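Local coordinates for protein GDP-mannose-dependent alpha-(1-6)-phosphatidylinositol monomannoside mannosyltransferase (Corynebacterium glutamicum, PDB 3OKP) that is a mannosyltransferase of the GT-B glycosyltransferase fold, with two Rossmann-like domains and guanosine-5'-diphosphate-alpha-D-mannose bound in the model, at residues 82-95 with 105-118. Sequence-based numbering, arbitrary orientation.
Sequences IREREIDNVWFGAA and AKQAGASKVIASTH
Trp91 and Ser116 meet through a side-chain hydrogen bond. Trp91 NE1 donates to Ser116 OG at 2.8 Å, and the oxygen lies at the ring edge, in the indole plane. Trp91 CG is anti to the backbone N (chi1 180°), which lays the indole over the sheet face that also carries Ile114. There Ile114 CG2 packs against Trp91 CD1 at 3.8 Å. Two residues further on, in both segments, His118 NE2 donates to Gly93 O at 2.8 Å. This bond is nearly straight (170°) and lies in both the imidazole plane and the carbonyl plane.

On the other face of the sheet, Val113 CG1 touches the edge of the Phe92 ring, 3.7 Å from CE2. Val90 CG2 touches the methyls of both Ala105 and Ala110. Ile82 rests its CD1 on Ala105 and its CG2 on Ala108, so the two helix ends pack closely.

Strands 89-92 and 112-116 run parallel, joined by backbone bonds such as Ile114 N to Val90 O at 2.8 Å. Asp88 O starts the pairing, accepting from both Ser111 N and Lys112 N. Gly109, with positive phi, closes helix 102-107 in a Schellman motif. Asn89 OD1 lies beside the Lys112 chain, 3.4 Å from CB, and bonds to Arg5; Lys112 NZ reaches carbonyls of Ile375 and Ser378.

Strand 89-92, helix 102-107 and strand 112-116 form a beta-alpha-beta unit in the parallel sheet of the N-terminal Rossmann-like domain. The indole of Trp91 reaches along to Ser116, at the end of strand 112-116. His118 lies beyond it, its side chain about 9 Å from the bound guanosine-5'-diphosphate-alpha-D-mannose. The bonds to Ser116 OG and Gly93 O probably restrain the two rings, and the first satisfies NE1 of the buried Trp91.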
# COMPACT_ATOMS: atom_id res chain seq x y z
N ILE A 82 7.49 -22.11 18.43
CA ILE A 82 7.50 -23.01 17.27
C ILE A 82 7.23 -24.46 17.68
O ILE A 82 6.40 -25.14 17.08
CB ILE A 82 8.84 -22.90 16.47
CG1 ILE A 82 8.89 -21.57 15.70
CG2 ILE A 82 9.01 -24.08 15.50
CD1 ILE A 82 10.28 -21.13 15.27
N ARG A 83 7.91 -24.91 18.73
CA ARG A 83 7.75 -26.28 19.21
C ARG A 83 6.46 -26.51 20.00
O ARG A 83 5.81 -27.54 19.83
CB ARG A 83 8.98 -26.71 20.02
CG ARG A 83 10.26 -26.79 19.17
CD ARG A 83 11.47 -27.19 19.99
NE ARG A 83 11.96 -26.10 20.83
CZ ARG A 83 13.09 -25.43 20.63
NH1 ARG A 83 13.88 -25.73 19.61
NH2 ARG A 83 13.44 -24.45 21.46
N GLU A 84 6.08 -25.54 20.83
CA GLU A 84 4.87 -25.67 21.67
C GLU A 84 3.57 -25.62 20.85
O GLU A 84 2.64 -26.37 21.12
CB GLU A 84 4.84 -24.60 22.76
N ARG A 85 3.52 -24.72 19.87
CA ARG A 85 2.34 -24.59 19.02
C ARG A 85 2.41 -25.45 17.76
O ARG A 85 1.54 -25.36 16.89
CB ARG A 85 2.10 -23.12 18.66
CG ARG A 85 1.58 -22.25 19.81
CD ARG A 85 0.11 -22.54 20.12
NE ARG A 85 -0.38 -21.70 21.22
CZ ARG A 85 -0.51 -22.09 22.48
NH1 ARG A 85 -0.19 -23.33 22.84
NH2 ARG A 85 -0.97 -21.24 23.39
N GLU A 86 3.44 -26.29 17.67
CA GLU A 86 3.67 -27.17 16.51
C GLU A 86 3.63 -26.40 15.18
O GLU A 86 2.86 -26.73 14.27
CB GLU A 86 2.69 -28.36 16.51
CG GLU A 86 2.96 -29.39 17.60
CD GLU A 86 2.17 -30.67 17.42
OE1 GLU A 86 0.92 -30.61 17.31
OE2 GLU A 86 2.79 -31.76 17.41
N ILE A 87 4.46 -25.37 15.10
CA ILE A 87 4.48 -24.44 13.97
C ILE A 87 5.18 -25.03 12.74
O ILE A 87 6.29 -25.55 12.84
CB ILE A 87 5.14 -23.09 14.38
CG1 ILE A 87 4.32 -22.38 15.48
CG2 ILE A 87 5.36 -22.19 13.18
CD1 ILE A 87 2.88 -22.03 15.11
N ASP A 88 4.50 -24.93 11.60
CA ASP A 88 5.03 -25.38 10.31
C ASP A 88 5.72 -24.25 9.57
O ASP A 88 6.82 -24.43 9.05
CB ASP A 88 3.89 -25.94 9.45
CG ASP A 88 3.18 -27.11 10.11
OD1 ASP A 88 3.80 -28.18 10.26
OD2 ASP A 88 1.99 -26.95 10.48
N ASN A 89 5.07 -23.09 9.51
CA ASN A 89 5.60 -21.91 8.81
C ASN A 89 5.98 -20.81 9.79
O ASN A 89 5.24 -20.52 10.72
CB ASN A 89 4.58 -21.33 7.83
CG ASN A 89 3.97 -22.36 6.91
OD1 ASN A 89 4.68 -23.11 6.23
ND2 ASN A 89 2.64 -22.40 6.87
N VAL A 90 7.13 -20.19 9.55
CA VAL A 90 7.52 -18.98 10.27
C VAL A 90 7.56 -17.82 9.27
O VAL A 90 8.33 -17.84 8.30
CB VAL A 90 8.87 -19.14 11.00
CG1 VAL A 90 9.32 -17.82 11.63
CG2 VAL A 90 8.76 -20.21 12.07
N TRP A 91 6.71 -16.83 9.51
CA TRP A 91 6.57 -15.69 8.61
C TRP A 91 7.04 -14.41 9.30
O TRP A 91 6.39 -13.92 10.23
CB TRP A 91 5.11 -15.57 8.14
CG TRP A 91 4.81 -14.43 7.20
CD1 TRP A 91 5.70 -13.75 6.42
CD2 TRP A 91 3.52 -13.86 6.93
NE1 TRP A 91 5.04 -12.78 5.69
CE2 TRP A 91 3.71 -12.83 5.98
CE3 TRP A 91 2.22 -14.12 7.40
CZ2 TRP A 91 2.65 -12.06 5.49
CZ3 TRP A 91 1.17 -13.35 6.91
CH2 TRP A 91 1.39 -12.33 5.97
N PHE A 92 8.17 -13.90 8.85
CA PHE A 92 8.66 -12.60 9.30
C PHE A 92 7.94 -11.52 8.49
O PHE A 92 8.18 -11.37 7.29
CB PHE A 92 10.18 -12.49 9.15
CG PHE A 92 10.94 -13.49 9.98
CD1 PHE A 92 11.20 -13.25 11.33
CD2 PHE A 92 11.39 -14.68 9.42
CE1 PHE A 92 11.90 -14.17 12.10
CE2 PHE A 92 12.09 -15.61 10.18
CZ PHE A 92 12.34 -15.36 11.53
N GLY A 93 7.05 -10.79 9.17
CA GLY A 93 6.21 -9.77 8.54
C GLY A 93 7.00 -8.70 7.82
O GLY A 93 6.52 -8.12 6.83
N ALA A 94 8.19 -8.42 8.33
CA ALA A 94 9.15 -7.54 7.68
C ALA A 94 10.50 -8.23 7.72
O ALA A 94 10.94 -8.69 8.77
CB ALA A 94 9.20 -6.18 8.37
N ALA A 95 11.15 -8.32 6.56
CA ALA A 95 12.38 -9.10 6.41
C ALA A 95 13.55 -8.55 7.22
O ALA A 95 14.14 -9.27 8.03
CB ALA A 95 12.75 -9.23 4.93
N ALA A 105 14.72 -20.51 13.40
CA ALA A 105 13.40 -21.03 13.06
C ALA A 105 13.47 -22.44 12.46
O ALA A 105 12.69 -23.32 12.83
CB ALA A 105 12.66 -20.07 12.12
N LYS A 106 14.42 -22.66 11.54
CA LYS A 106 14.66 -23.98 10.97
C LYS A 106 15.23 -24.96 12.00
O LYS A 106 14.86 -26.14 12.01
CB LYS A 106 15.58 -23.89 9.74
CG LYS A 106 14.92 -23.24 8.53
CD LYS A 106 15.70 -23.47 7.25
CE LYS A 106 14.89 -23.05 6.03
NZ LYS A 106 15.72 -22.98 4.79
N GLN A 107 16.11 -24.47 12.87
CA GLN A 107 16.67 -25.27 13.96
C GLN A 107 15.57 -25.75 14.92
O GLN A 107 15.62 -26.88 15.41
CB GLN A 107 17.70 -24.47 14.75
CG GLN A 107 18.99 -24.16 14.01
CD GLN A 107 19.93 -23.29 14.82
OE1 GLN A 107 19.68 -22.99 15.99
NE2 GLN A 107 21.03 -22.88 14.19
N ALA A 108 14.59 -24.88 15.17
CA ALA A 108 13.48 -25.17 16.07
C ALA A 108 12.47 -26.16 15.47
O ALA A 108 11.60 -26.67 16.18
CB ALA A 108 12.78 -23.89 16.50
N GLY A 109 12.59 -26.41 14.17
CA GLY A 109 11.79 -27.45 13.52
C GLY A 109 10.79 -26.97 12.48
O GLY A 109 10.04 -27.78 11.94
N ALA A 110 10.78 -25.67 12.19
CA ALA A 110 9.92 -25.12 11.14
C ALA A 110 10.36 -25.63 9.76
O ALA A 110 11.56 -25.68 9.47
CB ALA A 110 9.92 -23.60 11.18
N SER A 111 9.39 -26.00 8.93
CA SER A 111 9.67 -26.60 7.62
C SER A 111 9.65 -25.58 6.48
O SER A 111 10.05 -25.89 5.36
CB SER A 111 8.68 -27.74 7.34
OG SER A 111 7.34 -27.30 7.47
N LYS A 112 9.18 -24.37 6.78
CA LYS A 112 9.17 -23.27 5.81
C LYS A 112 9.34 -21.92 6.50
O LYS A 112 8.66 -21.63 7.49
CB LYS A 112 7.86 -23.27 5.01
CG LYS A 112 7.87 -22.32 3.82
CD LYS A 112 6.52 -22.24 3.13
CE LYS A 112 6.13 -23.58 2.50
NZ LYS A 112 4.93 -23.44 1.64
N VAL A 113 10.26 -21.12 5.98
CA VAL A 113 10.46 -19.75 6.45
C VAL A 113 10.09 -18.76 5.35
O VAL A 113 10.59 -18.85 4.23
CB VAL A 113 11.91 -19.50 6.95
CG1 VAL A 113 12.09 -18.03 7.35
CG2 VAL A 113 12.25 -20.41 8.12
N ILE A 114 9.20 -17.83 5.69
CA ILE A 114 8.77 -16.78 4.77
C ILE A 114 9.16 -15.43 5.36
O ILE A 114 9.07 -15.23 6.57
CB ILE A 114 7.22 -16.81 4.53
CG1 ILE A 114 6.74 -18.22 4.15
CG2 ILE A 114 6.81 -15.82 3.46
CD1 ILE A 114 6.18 -19.02 5.31
N ALA A 115 9.62 -14.52 4.51
CA ALA A 115 9.86 -13.14 4.91
C ALA A 115 9.28 -12.17 3.87
O ALA A 115 9.47 -12.36 2.66
CB ALA A 115 11.35 -12.88 5.12
N SER A 116 8.57 -11.15 4.34
CA SER A 116 7.96 -10.15 3.46
C SER A 116 8.78 -8.87 3.39
O SER A 116 9.14 -8.30 4.42
CB SER A 116 6.53 -9.83 3.90
OG SER A 116 5.66 -10.93 3.67
N THR A 117 9.09 -8.44 2.17
CA THR A 117 9.73 -7.15 1.96
C THR A 117 8.67 -6.10 1.67
O THR A 117 7.55 -6.43 1.28
CB THR A 117 10.75 -7.18 0.80
OG1 THR A 117 10.07 -7.49 -0.43
CG2 THR A 117 11.85 -8.20 1.07
N HIS A 118 9.03 -4.84 1.87
CA HIS A 118 8.12 -3.73 1.62
C HIS A 118 8.85 -2.64 0.82
O HIS A 118 9.16 -2.84 -0.35
CB HIS A 118 7.52 -3.22 2.93
CG HIS A 118 6.88 -4.30 3.76
ND1 HIS A 118 5.56 -4.66 3.62
CD2 HIS A 118 7.40 -5.12 4.70
CE1 HIS A 118 5.29 -5.64 4.46
NE2 HIS A 118 6.39 -5.94 5.12